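Local coordinates for acyl-CoA dehydrogenase (Bacillus subtilis, PDB 5LNX), which uses bound FAD to oxidise saturated acyl-CoA thioesters to their 2,3-dehydroacyl-CoA counterparts, passing the electrons on to an acceptor, at residues Lys20-Ala25 with Phe37-Lys42; Leu118-Leu123 with Gly159-Tyr164; Phe154-Gly159 with Tyr203-Thr208; Gly240-Ala245 with Lys312-Ala317. All blocks are in the same frame, centred on the assembly; numbering follows the deposited sequence.

Contact 1 (Lys20-Ala25 with Phe37-Lys42); sequences KEIAPA and FQLIKK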
# COMPACT_ATOMS: atom_id res chain seq x y z
N LYS D 20 -16.87 21.51 24.46
CA LYS D 20 -18.09 22.00 25.13
C LYS D 20 -19.22 22.30 24.15
O LYS D 20 -20.33 21.78 24.29
CB LYS D 20 -17.77 23.27 25.91
CG LYS D 20 -19.01 24.00 26.45
CD LYS D 20 -19.43 23.48 27.81
CE LYS D 20 -20.64 24.27 28.31
NZ LYS D 20 -20.20 25.60 28.82
N GLU D 21 -18.94 23.18 23.18
CA GLU D 21 -19.96 23.73 22.25
C GLU D 21 -20.07 22.97 20.90
O GLU D 21 -21.17 22.69 20.41
CB GLU D 21 -19.70 25.21 22.01
CG GLU D 21 -19.40 26.03 23.27
CD GLU D 21 -20.63 26.43 24.10
OE1 GLU D 21 -20.56 27.34 25.00
OE2 GLU D 21 -21.67 25.83 23.87
N ILE D 22 -18.93 22.59 20.32
CA ILE D 22 -18.92 21.96 18.98
C ILE D 22 -19.37 20.51 19.02
O ILE D 22 -20.03 20.02 18.09
CB ILE D 22 -17.53 22.05 18.33
CG1 ILE D 22 -17.11 23.52 18.20
CG2 ILE D 22 -17.53 21.37 16.95
CD1 ILE D 22 -15.78 23.72 17.50
N ALA D 23 -19.01 19.81 20.09
CA ALA D 23 -19.42 18.40 20.28
C ALA D 23 -20.94 18.13 20.24
O ALA D 23 -21.39 17.28 19.46
CB ALA D 23 -18.79 17.82 21.56
N PRO D 24 -21.73 18.78 21.11
CA PRO D 24 -23.19 18.60 20.98
C PRO D 24 -23.71 19.02 19.60
O PRO D 24 -24.50 18.27 19.00
CB PRO D 24 -23.78 19.49 22.10
CG PRO D 24 -22.66 20.39 22.56
CD PRO D 24 -21.37 19.67 22.25
N ALA D 25 -23.32 20.19 19.12
CA ALA D 25 -23.74 20.67 17.77
C ALA D 25 -23.46 19.68 16.67
O ALA D 25 -24.30 19.43 15.81
CB ALA D 25 -23.07 21.97 17.44
N PHE D 37 -26.30 27.07 12.33
CA PHE D 37 -26.39 28.54 12.42
C PHE D 37 -26.04 29.11 13.81
O PHE D 37 -25.32 30.10 13.92
CB PHE D 37 -27.78 29.00 12.04
CG PHE D 37 -28.07 28.89 10.57
CD1 PHE D 37 -27.51 29.79 9.68
CD2 PHE D 37 -28.87 27.87 10.08
CE1 PHE D 37 -27.77 29.69 8.32
CE2 PHE D 37 -29.13 27.76 8.72
CZ PHE D 37 -28.58 28.67 7.84
N GLN D 38 -26.56 28.46 14.85
CA GLN D 38 -26.34 28.90 16.24
C GLN D 38 -24.91 28.76 16.73
O GLN D 38 -24.41 29.63 17.44
CB GLN D 38 -27.28 28.20 17.19
N LEU D 39 -24.27 27.66 16.37
CA LEU D 39 -22.86 27.43 16.71
C LEU D 39 -21.97 28.47 16.09
O LEU D 39 -21.11 29.06 16.76
CB LEU D 39 -22.43 26.06 16.20
CG LEU D 39 -20.99 25.62 16.51
CD1 LEU D 39 -20.71 25.67 18.01
CD2 LEU D 39 -20.67 24.24 15.98
N ILE D 40 -22.17 28.67 14.79
CA ILE D 40 -21.43 29.68 14.02
C ILE D 40 -21.49 30.99 14.76
O ILE D 40 -20.46 31.59 15.07
CB ILE D 40 -21.99 29.84 12.60
CG1 ILE D 40 -21.80 28.57 11.75
CG2 ILE D 40 -21.35 31.04 11.90
CD1 ILE D 40 -20.42 27.97 11.76
N LYS D 41 -22.70 31.45 15.03
CA LYS D 41 -22.93 32.70 15.77
C LYS D 41 -22.05 32.76 17.01
O LYS D 41 -21.25 33.68 17.18
CB LYS D 41 -24.40 32.79 16.17
CG LYS D 41 -24.81 34.02 16.98
CD LYS D 41 -26.27 34.41 16.76
CE LYS D 41 -26.54 34.71 15.30
NZ LYS D 41 -27.83 35.41 15.07
N LYS D 42 -22.18 31.72 17.84
CA LYS D 42 -21.40 31.57 19.08
C LYS D 42 -19.89 31.64 18.82
O LYS D 42 -19.18 32.45 19.44
CB LYS D 42 -21.78 30.25 19.75
CG LYS D 42 -21.40 30.13 21.21
CD LYS D 42 -21.81 28.77 21.74
CE LYS D 42 -23.30 28.68 22.05
NZ LYS D 42 -23.61 29.22 23.40

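Contact 2 (Leu118-Leu123 with Gly159-Tyr164); sequences LGAFAL and GAADIY. With FAD (flavin-adenine dinucleotide), chain S.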
# COMPACT_ATOMS: atom_id res chain seq x y z
N LEU D 118 -20.99 35.43 6.95
CA LEU D 118 -20.35 34.17 6.57
C LEU D 118 -19.91 34.17 5.09
O LEU D 118 -20.64 34.62 4.19
CB LEU D 118 -21.30 32.99 6.78
CG LEU D 118 -20.69 31.60 6.50
CD1 LEU D 118 -19.81 31.16 7.65
CD2 LEU D 118 -21.77 30.56 6.20
N GLY D 119 -18.76 33.54 4.86
CA GLY D 119 -18.01 33.65 3.61
C GLY D 119 -18.05 32.37 2.79
O GLY D 119 -18.09 31.26 3.32
N ALA D 120 -17.94 32.54 1.47
CA ALA D 120 -17.99 31.43 0.54
C ALA D 120 -17.02 31.75 -0.61
O ALA D 120 -16.59 32.88 -0.73
CB ALA D 120 -19.38 31.29 -0.01
N PHE D 121 -16.80 30.77 -1.48
CA PHE D 121 -15.69 30.82 -2.51
C PHE D 121 -15.93 30.61 -3.99
O PHE D 121 -15.07 30.94 -4.82
CB PHE D 121 -14.51 29.98 -1.99
CG PHE D 121 -13.35 29.89 -2.93
CD1 PHE D 121 -12.56 31.01 -3.18
CD2 PHE D 121 -13.02 28.68 -3.53
CE1 PHE D 121 -11.44 30.91 -3.99
CE2 PHE D 121 -11.91 28.58 -4.36
CZ PHE D 121 -11.12 29.70 -4.59
N ALA D 122 -17.08 30.16 -4.38
CA ALA D 122 -17.43 30.26 -5.80
C ALA D 122 -16.36 30.29 -6.94
O ALA D 122 -16.30 31.24 -7.76
CB ALA D 122 -18.51 31.30 -6.10
N LEU D 123 -15.69 29.15 -7.13
CA LEU D 123 -14.82 28.91 -8.31
C LEU D 123 -15.32 27.80 -9.24
O LEU D 123 -15.51 28.02 -10.45
CB LEU D 123 -13.43 28.55 -7.83
CG LEU D 123 -12.36 28.17 -8.84
CD1 LEU D 123 -12.10 29.28 -9.85
CD2 LEU D 123 -11.10 27.80 -8.07
N GLY D 159 -25.83 29.11 0.74
CA GLY D 159 -27.16 29.46 1.27
C GLY D 159 -27.08 30.00 2.69
O GLY D 159 -28.02 30.64 3.18
N ALA D 160 -25.99 29.66 3.38
CA ALA D 160 -25.68 30.23 4.69
C ALA D 160 -24.89 31.49 4.46
O ALA D 160 -24.90 32.41 5.27
CB ALA D 160 -24.87 29.24 5.53
N ALA D 161 -24.15 31.51 3.36
CA ALA D 161 -23.17 32.54 3.14
C ALA D 161 -23.79 33.87 2.70
O ALA D 161 -24.77 33.90 1.94
CB ALA D 161 -22.13 32.09 2.14
N ASP D 162 -23.18 34.95 3.20
CA ASP D 162 -23.57 36.35 2.92
C ASP D 162 -22.70 36.97 1.82
O ASP D 162 -23.17 37.80 1.03
CB ASP D 162 -23.43 37.20 4.20
CG ASP D 162 -24.26 36.69 5.35
OD1 ASP D 162 -25.49 36.95 5.36
OD2 ASP D 162 -23.70 36.02 6.24
N ILE D 163 -21.43 36.60 1.83
CA ILE D 163 -20.45 37.03 0.83
C ILE D 163 -19.96 35.81 0.06
O ILE D 163 -19.58 34.80 0.67
CB ILE D 163 -19.22 37.69 1.51
CG1 ILE D 163 -19.59 39.01 2.19
CG2 ILE D 163 -18.04 37.78 0.54
CD1 ILE D 163 -19.87 40.19 1.29
N TYR D 164 -19.93 35.92 -1.27
CA TYR D 164 -19.33 34.89 -2.14
C TYR D 164 -18.21 35.48 -3.02
O TYR D 164 -18.47 36.21 -3.97
CB TYR D 164 -20.37 34.22 -3.05
CG TYR D 164 -21.51 33.52 -2.36
CD1 TYR D 164 -22.51 34.25 -1.75
CD2 TYR D 164 -21.65 32.14 -2.40
CE1 TYR D 164 -23.59 33.63 -1.13
CE2 TYR D 164 -22.73 31.50 -1.80
CZ TYR D 164 -23.70 32.26 -1.16
OH TYR D 164 -24.77 31.67 -0.53
PA FAD S . -12.63 16.50 -11.96
O1A FAD S . -11.68 17.63 -11.58
O2A FAD S . -13.24 16.36 -13.31
O5B FAD S . -11.76 15.17 -11.71
C5B FAD S . -12.26 13.84 -11.77
C4B FAD S . -11.10 12.94 -11.36
O4B FAD S . -10.16 13.02 -12.41
C3B FAD S . -10.40 13.41 -10.09
O3B FAD S . -9.90 12.30 -9.34
C2B FAD S . -9.24 14.22 -10.58
O2B FAD S . -8.09 13.98 -9.78
C1B FAD S . -8.98 13.61 -11.92
N9A FAD S . -8.43 14.51 -12.94
C8A FAD S . -9.09 15.31 -13.80
N7A FAD S . -8.20 15.90 -14.65
C5A FAD S . -6.96 15.46 -14.31
C6A FAD S . -5.57 15.63 -14.77
N6A FAD S . -5.26 16.44 -15.78
N1A FAD S . -4.60 14.92 -14.15
C2A FAD S . -4.82 14.06 -13.13
N3A FAD S . -6.06 13.87 -12.67
C4A FAD S . -7.13 14.51 -13.20
N1 FAD S . -15.52 24.24 -5.27
C2 FAD S . -15.38 25.56 -5.01
O2 FAD S . -15.10 26.31 -5.95
N3 FAD S . -15.51 26.10 -3.78
C4 FAD S . -15.81 25.35 -2.71
O4 FAD S . -15.94 25.85 -1.56
C4X FAD S . -16.00 23.90 -2.92
N5 FAD S . -16.31 23.09 -1.89
C5X FAD S . -16.51 21.76 -2.09
C6 FAD S . -16.90 21.01 -1.02
C7 FAD S . -17.09 19.65 -1.13
C7M FAD S . -17.40 18.92 0.14
C8 FAD S . -16.92 19.02 -2.47
C8M FAD S . -17.11 17.54 -2.70
C9 FAD S . -16.57 19.78 -3.55
C9A FAD S . -16.36 21.15 -3.44
N10 FAD S . -16.04 21.99 -4.55
C10 FAD S . -15.84 23.37 -4.30
C1' FAD S . -15.81 21.43 -5.90
C2' FAD S . -14.42 20.75 -5.92
O2' FAD S . -13.31 21.65 -5.73
C3' FAD S . -14.25 19.93 -7.18
O3' FAD S . -14.98 18.71 -7.02
C4' FAD S . -12.78 19.67 -7.48
O4' FAD S . -12.15 20.91 -7.84
C5' FAD S . -12.57 18.61 -8.59
O5' FAD S . -13.28 18.81 -9.82
P FAD S . -14.47 17.83 -10.34
O1P FAD S . -15.01 18.30 -11.68
O2P FAD S . -15.45 17.61 -9.22
O3P FAD S . -13.80 16.45 -10.84

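Contact 3 (Phe154-Gly159 with Tyr203-Thr208); sequences FITNGG and YGSNTT. With FAD (flavin-adenine dinucleotide), chain S.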
# COMPACT_ATOMS: atom_id res chain seq x y z
N PHE D 154 -21.02 22.72 -6.35
CA PHE D 154 -20.35 22.19 -5.14
C PHE D 154 -19.83 23.29 -4.23
O PHE D 154 -18.68 23.24 -3.84
CB PHE D 154 -19.16 21.33 -5.54
CG PHE D 154 -19.50 20.14 -6.40
CD1 PHE D 154 -20.61 19.39 -6.15
CD2 PHE D 154 -18.64 19.76 -7.42
CE1 PHE D 154 -20.91 18.30 -6.94
CE2 PHE D 154 -18.93 18.67 -8.21
CZ PHE D 154 -20.06 17.92 -7.97
N ILE D 155 -20.66 24.27 -3.89
CA ILE D 155 -20.17 25.48 -3.18
C ILE D 155 -20.39 25.38 -1.67
O ILE D 155 -21.52 25.43 -1.17
CB ILE D 155 -20.82 26.77 -3.70
CG1 ILE D 155 -20.59 26.92 -5.21
CG2 ILE D 155 -20.25 27.97 -2.97
CD1 ILE D 155 -19.14 26.84 -5.63
N THR D 156 -19.29 25.22 -0.95
CA THR D 156 -19.36 25.09 0.50
C THR D 156 -19.97 26.38 1.01
O THR D 156 -19.82 27.42 0.37
CB THR D 156 -17.97 24.89 1.15
OG1 THR D 156 -17.35 23.70 0.64
CG2 THR D 156 -18.09 24.77 2.65
N ASN D 157 -20.66 26.29 2.14
CA ASN D 157 -21.28 27.45 2.80
C ASN D 157 -22.42 28.08 1.98
O ASN D 157 -22.86 29.21 2.21
CB ASN D 157 -20.21 28.46 3.23
CG ASN D 157 -19.40 27.98 4.44
OD1 ASN D 157 -19.61 26.88 4.95
ND2 ASN D 157 -18.43 28.79 4.87
N GLY D 158 -22.97 27.26 1.08
CA GLY D 158 -23.99 27.67 0.14
C GLY D 158 -25.37 27.87 0.74
O GLY D 158 -26.00 26.92 1.20
N GLY D 159 -25.83 29.11 0.74
CA GLY D 159 -27.16 29.46 1.27
C GLY D 159 -27.08 30.00 2.69
O GLY D 159 -28.02 30.64 3.18
N TYR D 203 -21.72 16.13 6.94
CA TYR D 203 -23.09 16.46 7.32
C TYR D 203 -23.01 17.69 8.27
O TYR D 203 -22.00 17.85 8.91
CB TYR D 203 -23.69 15.28 8.11
CG TYR D 203 -24.27 14.13 7.29
CD1 TYR D 203 -23.81 13.83 6.02
CD2 TYR D 203 -25.26 13.31 7.83
CE1 TYR D 203 -24.34 12.78 5.29
CE2 TYR D 203 -25.79 12.25 7.11
CZ TYR D 203 -25.33 11.99 5.84
OH TYR D 203 -25.86 10.93 5.11
N GLY D 204 -23.97 18.62 8.35
CA GLY D 204 -24.37 19.50 7.27
C GLY D 204 -23.56 20.81 7.11
O GLY D 204 -23.87 21.99 7.54
N SER D 205 -22.46 20.59 6.44
CA SER D 205 -21.83 21.68 5.72
C SER D 205 -22.61 21.92 4.42
O SER D 205 -22.49 21.15 3.49
CB SER D 205 -20.37 21.39 5.42
OG SER D 205 -19.87 22.36 4.52
N ASN D 206 -23.49 22.92 4.40
CA ASN D 206 -24.26 23.25 3.17
C ASN D 206 -23.37 23.31 1.95
O ASN D 206 -22.47 24.13 1.87
CB ASN D 206 -24.95 24.62 3.32
CG ASN D 206 -26.36 24.51 3.87
OD1 ASN D 206 -26.76 23.50 4.45
ND2 ASN D 206 -27.12 25.60 3.75
N THR D 207 -23.58 22.39 1.02
CA THR D 207 -22.92 22.47 -0.28
C THR D 207 -23.96 22.65 -1.39
O THR D 207 -24.87 21.83 -1.55
CB THR D 207 -22.02 21.25 -0.55
OG1 THR D 207 -21.41 20.83 0.67
CG2 THR D 207 -20.92 21.60 -1.53
N THR D 208 -23.87 23.75 -2.13
CA THR D 208 -24.92 24.07 -3.13
C THR D 208 -24.43 24.50 -4.49
O THR D 208 -23.26 24.87 -4.68
CB THR D 208 -25.90 25.17 -2.68
OG1 THR D 208 -25.34 26.45 -2.98
CG2 THR D 208 -26.20 25.07 -1.18
PA FAD S . -12.63 16.50 -11.96
O1A FAD S . -11.68 17.63 -11.58
O2A FAD S . -13.24 16.36 -13.31
O5B FAD S . -11.76 15.17 -11.71
C5B FAD S . -12.26 13.84 -11.77
C4B FAD S . -11.10 12.94 -11.36
O4B FAD S . -10.16 13.02 -12.41
C3B FAD S . -10.40 13.41 -10.09
O3B FAD S . -9.90 12.30 -9.34
C2B FAD S . -9.24 14.22 -10.58
O2B FAD S . -8.09 13.98 -9.78
C1B FAD S . -8.98 13.61 -11.92
N9A FAD S . -8.43 14.51 -12.94
C8A FAD S . -9.09 15.31 -13.80
N7A FAD S . -8.20 15.90 -14.65
C5A FAD S . -6.96 15.46 -14.31
C6A FAD S . -5.57 15.63 -14.77
N6A FAD S . -5.26 16.44 -15.78
N1A FAD S . -4.60 14.92 -14.15
C2A FAD S . -4.82 14.06 -13.13
N3A FAD S . -6.06 13.87 -12.67
C4A FAD S . -7.13 14.51 -13.20
N1 FAD S . -15.52 24.24 -5.27
C2 FAD S . -15.38 25.56 -5.01
O2 FAD S . -15.10 26.31 -5.95
N3 FAD S . -15.51 26.10 -3.78
C4 FAD S . -15.81 25.35 -2.71
O4 FAD S . -15.94 25.85 -1.56
C4X FAD S . -16.00 23.90 -2.92
N5 FAD S . -16.31 23.09 -1.89
C5X FAD S . -16.51 21.76 -2.09
C6 FAD S . -16.90 21.01 -1.02
C7 FAD S . -17.09 19.65 -1.13
C7M FAD S . -17.40 18.92 0.14
C8 FAD S . -16.92 19.02 -2.47
C8M FAD S . -17.11 17.54 -2.70
C9 FAD S . -16.57 19.78 -3.55
C9A FAD S . -16.36 21.15 -3.44
N10 FAD S . -16.04 21.99 -4.55
C10 FAD S . -15.84 23.37 -4.30
C1' FAD S . -15.81 21.43 -5.90
C2' FAD S . -14.42 20.75 -5.92
O2' FAD S . -13.31 21.65 -5.73
C3' FAD S . -14.25 19.93 -7.18
O3' FAD S . -14.98 18.71 -7.02
C4' FAD S . -12.78 19.67 -7.48
O4' FAD S . -12.15 20.91 -7.84
C5' FAD S . -12.57 18.61 -8.59
O5' FAD S . -13.28 18.81 -9.82
P FAD S . -14.47 17.83 -10.34
O1P FAD S . -15.01 18.30 -11.68
O2P FAD S . -15.45 17.61 -9.22
O3P FAD S . -13.80 16.45 -10.84

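Contact 4 (Gly240-Ala245 with Lys312-Ala317); sequences GRIGIA and KEASMA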
# COMPACT_ATOMS: atom_id res chain seq x y z
N GLY D 240 -5.60 27.64 1.98
CA GLY D 240 -6.76 26.74 2.02
C GLY D 240 -6.41 25.26 2.10
O GLY D 240 -7.04 24.52 2.84
N ARG D 241 -5.40 24.84 1.35
CA ARG D 241 -5.00 23.42 1.26
C ARG D 241 -4.32 22.91 2.54
O ARG D 241 -4.47 21.73 2.92
CB ARG D 241 -4.07 23.20 0.08
CG ARG D 241 -4.79 22.93 -1.24
CD ARG D 241 -3.87 23.12 -2.44
NE ARG D 241 -4.62 23.53 -3.63
CZ ARG D 241 -4.06 23.93 -4.77
NH1 ARG D 241 -2.75 24.02 -4.87
NH2 ARG D 241 -4.83 24.30 -5.79
N ILE D 242 -3.57 23.79 3.19
CA ILE D 242 -3.00 23.52 4.51
C ILE D 242 -4.11 23.31 5.54
O ILE D 242 -4.05 22.42 6.38
CB ILE D 242 -2.13 24.68 5.01
CG1 ILE D 242 -0.98 24.95 4.03
CG2 ILE D 242 -1.58 24.37 6.40
CD1 ILE D 242 -0.24 26.24 4.31
N GLY D 243 -5.13 24.15 5.43
CA GLY D 243 -6.36 23.98 6.21
C GLY D 243 -7.03 22.66 5.96
O GLY D 243 -7.42 21.95 6.89
N ILE D 244 -7.17 22.29 4.70
CA ILE D 244 -7.77 20.96 4.37
C ILE D 244 -6.92 19.82 4.94
O ILE D 244 -7.45 18.81 5.38
CB ILE D 244 -7.89 20.74 2.87
CG1 ILE D 244 -8.82 21.78 2.25
CG2 ILE D 244 -8.40 19.34 2.58
CD1 ILE D 244 -10.22 21.80 2.84
N ALA D 245 -5.61 20.05 4.99
CA ALA D 245 -4.67 19.07 5.51
C ALA D 245 -4.85 18.92 7.03
O ALA D 245 -4.87 17.80 7.57
CB ALA D 245 -3.25 19.51 5.20
N LYS D 312 4.49 24.05 -2.71
CA LYS D 312 4.85 22.62 -2.77
C LYS D 312 4.57 21.92 -1.44
O LYS D 312 4.02 20.82 -1.41
CB LYS D 312 6.34 22.46 -3.11
CG LYS D 312 6.79 21.01 -3.25
CD LYS D 312 8.30 20.88 -3.39
CE LYS D 312 9.01 21.26 -2.10
NZ LYS D 312 10.35 20.62 -1.98
N GLU D 313 4.98 22.54 -0.35
CA GLU D 313 4.80 21.98 1.01
C GLU D 313 3.33 21.81 1.37
O GLU D 313 2.95 20.85 2.04
CB GLU D 313 5.50 22.87 2.06
CG GLU D 313 7.03 22.88 1.95
CD GLU D 313 7.54 23.85 0.87
OE1 GLU D 313 6.72 24.57 0.26
OE2 GLU D 313 8.76 23.92 0.61
N ALA D 314 2.50 22.74 0.91
CA ALA D 314 1.05 22.71 1.15
C ALA D 314 0.39 21.58 0.36
O ALA D 314 -0.54 20.94 0.83
CB ALA D 314 0.42 24.05 0.77
N SER D 315 0.87 21.37 -0.85
CA SER D 315 0.40 20.25 -1.68
C SER D 315 0.72 18.91 -1.04
O SER D 315 -0.12 18.02 -0.98
CB SER D 315 0.99 20.32 -3.09
OG SER D 315 0.14 21.07 -3.91
N MET D 316 1.95 18.76 -0.61
CA MET D 316 2.41 17.57 0.14
C MET D 316 1.56 17.23 1.37
O MET D 316 1.13 16.09 1.56
CB MET D 316 3.88 17.77 0.56
CG MET D 316 4.88 17.50 -0.56
SD MET D 316 6.56 18.00 -0.18
CE MET D 316 7.52 17.23 -1.48
N ALA D 317 1.35 18.24 2.22
CA ALA D 317 0.48 18.14 3.40
C ALA D 317 -0.94 17.69 3.09
O ALA D 317 -1.52 16.86 3.80
CB ALA D 317 0.42 19.49 4.11

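Contact 1 (Lys20-Ala25 with Phe37-Lys42)
Leu-39 reaches across to the other helix and meets Ala-25 and Ile-22 with its two methyl branches. CD2 sits on Ala-25 CB at 3.6 Å and also faces the CA of Ile-22. CD1 points to the turn before, lying 4.2 Å from Ile-22 CG1 and close to the backbone carbonyl of Glu-21. The leucine reaches this far because its CG stands opposite the backbone N (chi1 -178°), which extends the branch point across the gap. Its side chain and that of Ile-22 cross at about a right angle, and Phe-17, from the same helix as Ile-22, touches both residues and extends the apolar patch.

Toward solvent the fit changes character. Lys-42 runs its chain across Glu-21, again at about a right angle, and the meeting is largely one of methylene against carboxylate: Lys-42 CD lies 3.5 Å from Glu-21 CD. The lysine then bends at its last two torsions, leaving NZ 3.9 Å from Glu-21 OE1, a long salt bridge that probably adds only modest attraction at this solvent-facing edge.

The short helical segments run nearly antiparallel, at 169°, with axes 10.4 Å apart, a spacing bridged by the one leucine and the Glu-Lys pair. They belong to helices 9-32 and 37-45, joined by a short connection: an antiparallel helical hairpin in the all-helical N-terminal domain of the acyl-CoA dehydrogenase fold.

Contact 2 (Leu118-Leu123 with Gly159-Tyr164)
The carbonyl oxygen of Leu-118 is gripped by two consecutive backbone amides of the other segment. Asp-162 N donates to Leu-118 O over 2.7 Å, and Ile-163 N reaches the same Leu-118 O at 3.2 Å in an almost straight bond (175° at the hydrogen). Both donors stand somewhat tilted from the carbonyl plane. The aspartate also takes the other end of the leucine: its OD2 accepts from Leu-118 N at 2.9 Å through the anti lone pair. Asp-162 CG lies beside its own backbone N (chi1 -58°), which carries the carboxylate to the Leu-118 amide, while OD1 has a long, weak ion pair with Lys-186. With an alanine here, Leu-118 N would probably lose its side-chain acceptor and Lys-186 its weak ion-pair partner.

Beyond this polar start the strands run parallel, Gly-119 beside Ile-163 and Ala-120 beside Tyr-164, with a weak bond from Ala-120 N to Ile-163 O. On the Ala-120 side its CB lies 3.4 Å from Tyr-164 CD2 and 3.6 Å from Ala-161 CB; the latter methyl sits over one face of the tyrosine ring, offset toward the rim. The phenol oxygen is held too, Gly-159 N donating to Tyr-164 OH. Back at the polar end, Leu-118 CD2 meets Ala-160 CB.

Past the strand, Leu-123 N donates to FAD O2 at 3.1 Å and the Phe-121 ring edge meets flavin N3. This parallel edge pairing belongs to the middle beta domain of the acyl-CoA dehydrogenase fold, where it leads into the flavin pocket.

Contact 3 (Phe154-Gly159 with Tyr203-Thr208)
The flavin pocket of the middle beta domain is walled here by an antiparallel strand pair, where Ile-155 and Thr-208 form a hydrogen-bonded pair and Thr-156 and Thr-207 a non-hydrogen-bonded one. Ile-155 N donates to Thr-208 O at 2.8 Å, and Thr-208 N returns a bond to Ile-155 O. Thr-207 CG2 lies against the backbone of Phe-154.

On the cofactor side Thr-156 OG1 donates to flavin N5 over 2.8 Å; with OG1 beside the backbone N (chi1 -60°), the hydroxyl faces the isoalloxazine and CG2 is left to meet Ser-205 OG. Phe-154 lays its CB 3.3 Å from flavin N10 and its ring near the ribityl C1', while Tyr-339 of the second subunit meets that ring edge-to-face. Replacing Phe-154 by an alanine would probably open a gap beside the ribityl chain and take from Tyr-339 of the second subunit the ring it meets.

A type II turn from Ile-155 to Gly-158 ends the strand. Asn-206 holds it from backbone and side chain: its O accepts from Gly-158 N at 3.3 Å and, weakly, from Asn-157 N, and its ND2 donates to Gly-158 O at 3.1 Å, the oxygen lying 27° out of the Asn-206 amide plane.

Contact 4 (Gly240-Ala245 with Lys312-Ala317)
Two small apolar meetings make the first shell. Ile-242 brings CG1 to Ala-314 CB at 3.7 Å, and one turn further on, Ala-245 CB lies 3.8 Å from Ala-317 CB and 3.5 Å from Ala-317 O. CG1 of Ile-242 stands opposite its own carbonyl carbon (chi1 -59°), the setting that puts this branch, and not the CG2 methyl, on the alanine. With alanines supplying three of these four side chains, backbone comes close to side chain, and the axes of the short segments approach to 8.3 Å while crossing at 27°.

Beside these pairs Arg-241 extends along the flank, its CB 4.3 Å from Ala-314 O. Its guanidinium comes no nearer than 4.2 Å to the partner segment, NH1 to Ser-315 OG, and two polar atoms find partners elsewhere: Ser-315 OG is hydrogen-bonded to Gln-367 OE1, and Arg-241 NE gives a weak bond to Glu-361 O.

The second shell comes from neighbouring helices. Helix 277-305 backs the apolar pairs, with Val-297 touching both Ile-242 and Ala-245, while Arg-241 and Ser-315 both touch Ile-370 of helix 364-376. Further out, Met-316 packs on Thr-288 of the third subunit. Helices 229-265 and 311-326 thus run side by side in roughly the same direction, with helix 277-305 between them in the chain, as neighbours in the helical bundle that forms the C-terminal domain of acyl-CoA dehydrogenases.

Overall arrangement
Along the chain, contact 1 closes within the N-terminal helical domain before contacts 2 and 3 begin, and contact 4 follows in the C-terminal helices. Contacts 2 and 3 interleave: their centres lie about 9 Å apart, they share Gly-159, and strand 145-156 leads directly to strand 163-169. Asn-157 ND2 probably bonds Gly-119 O at 2.9 Å, linking the two sites, and both touch the same FAD. Contact 1 meets contact 2 through Phe-37 CE1 and Ala-160 CB, 4.0 Å apart, joining helical and beta domains. Contact 4, its centre about 21 to 26 Å from the other centres, lies on the opposite side of the chain's centre from all three.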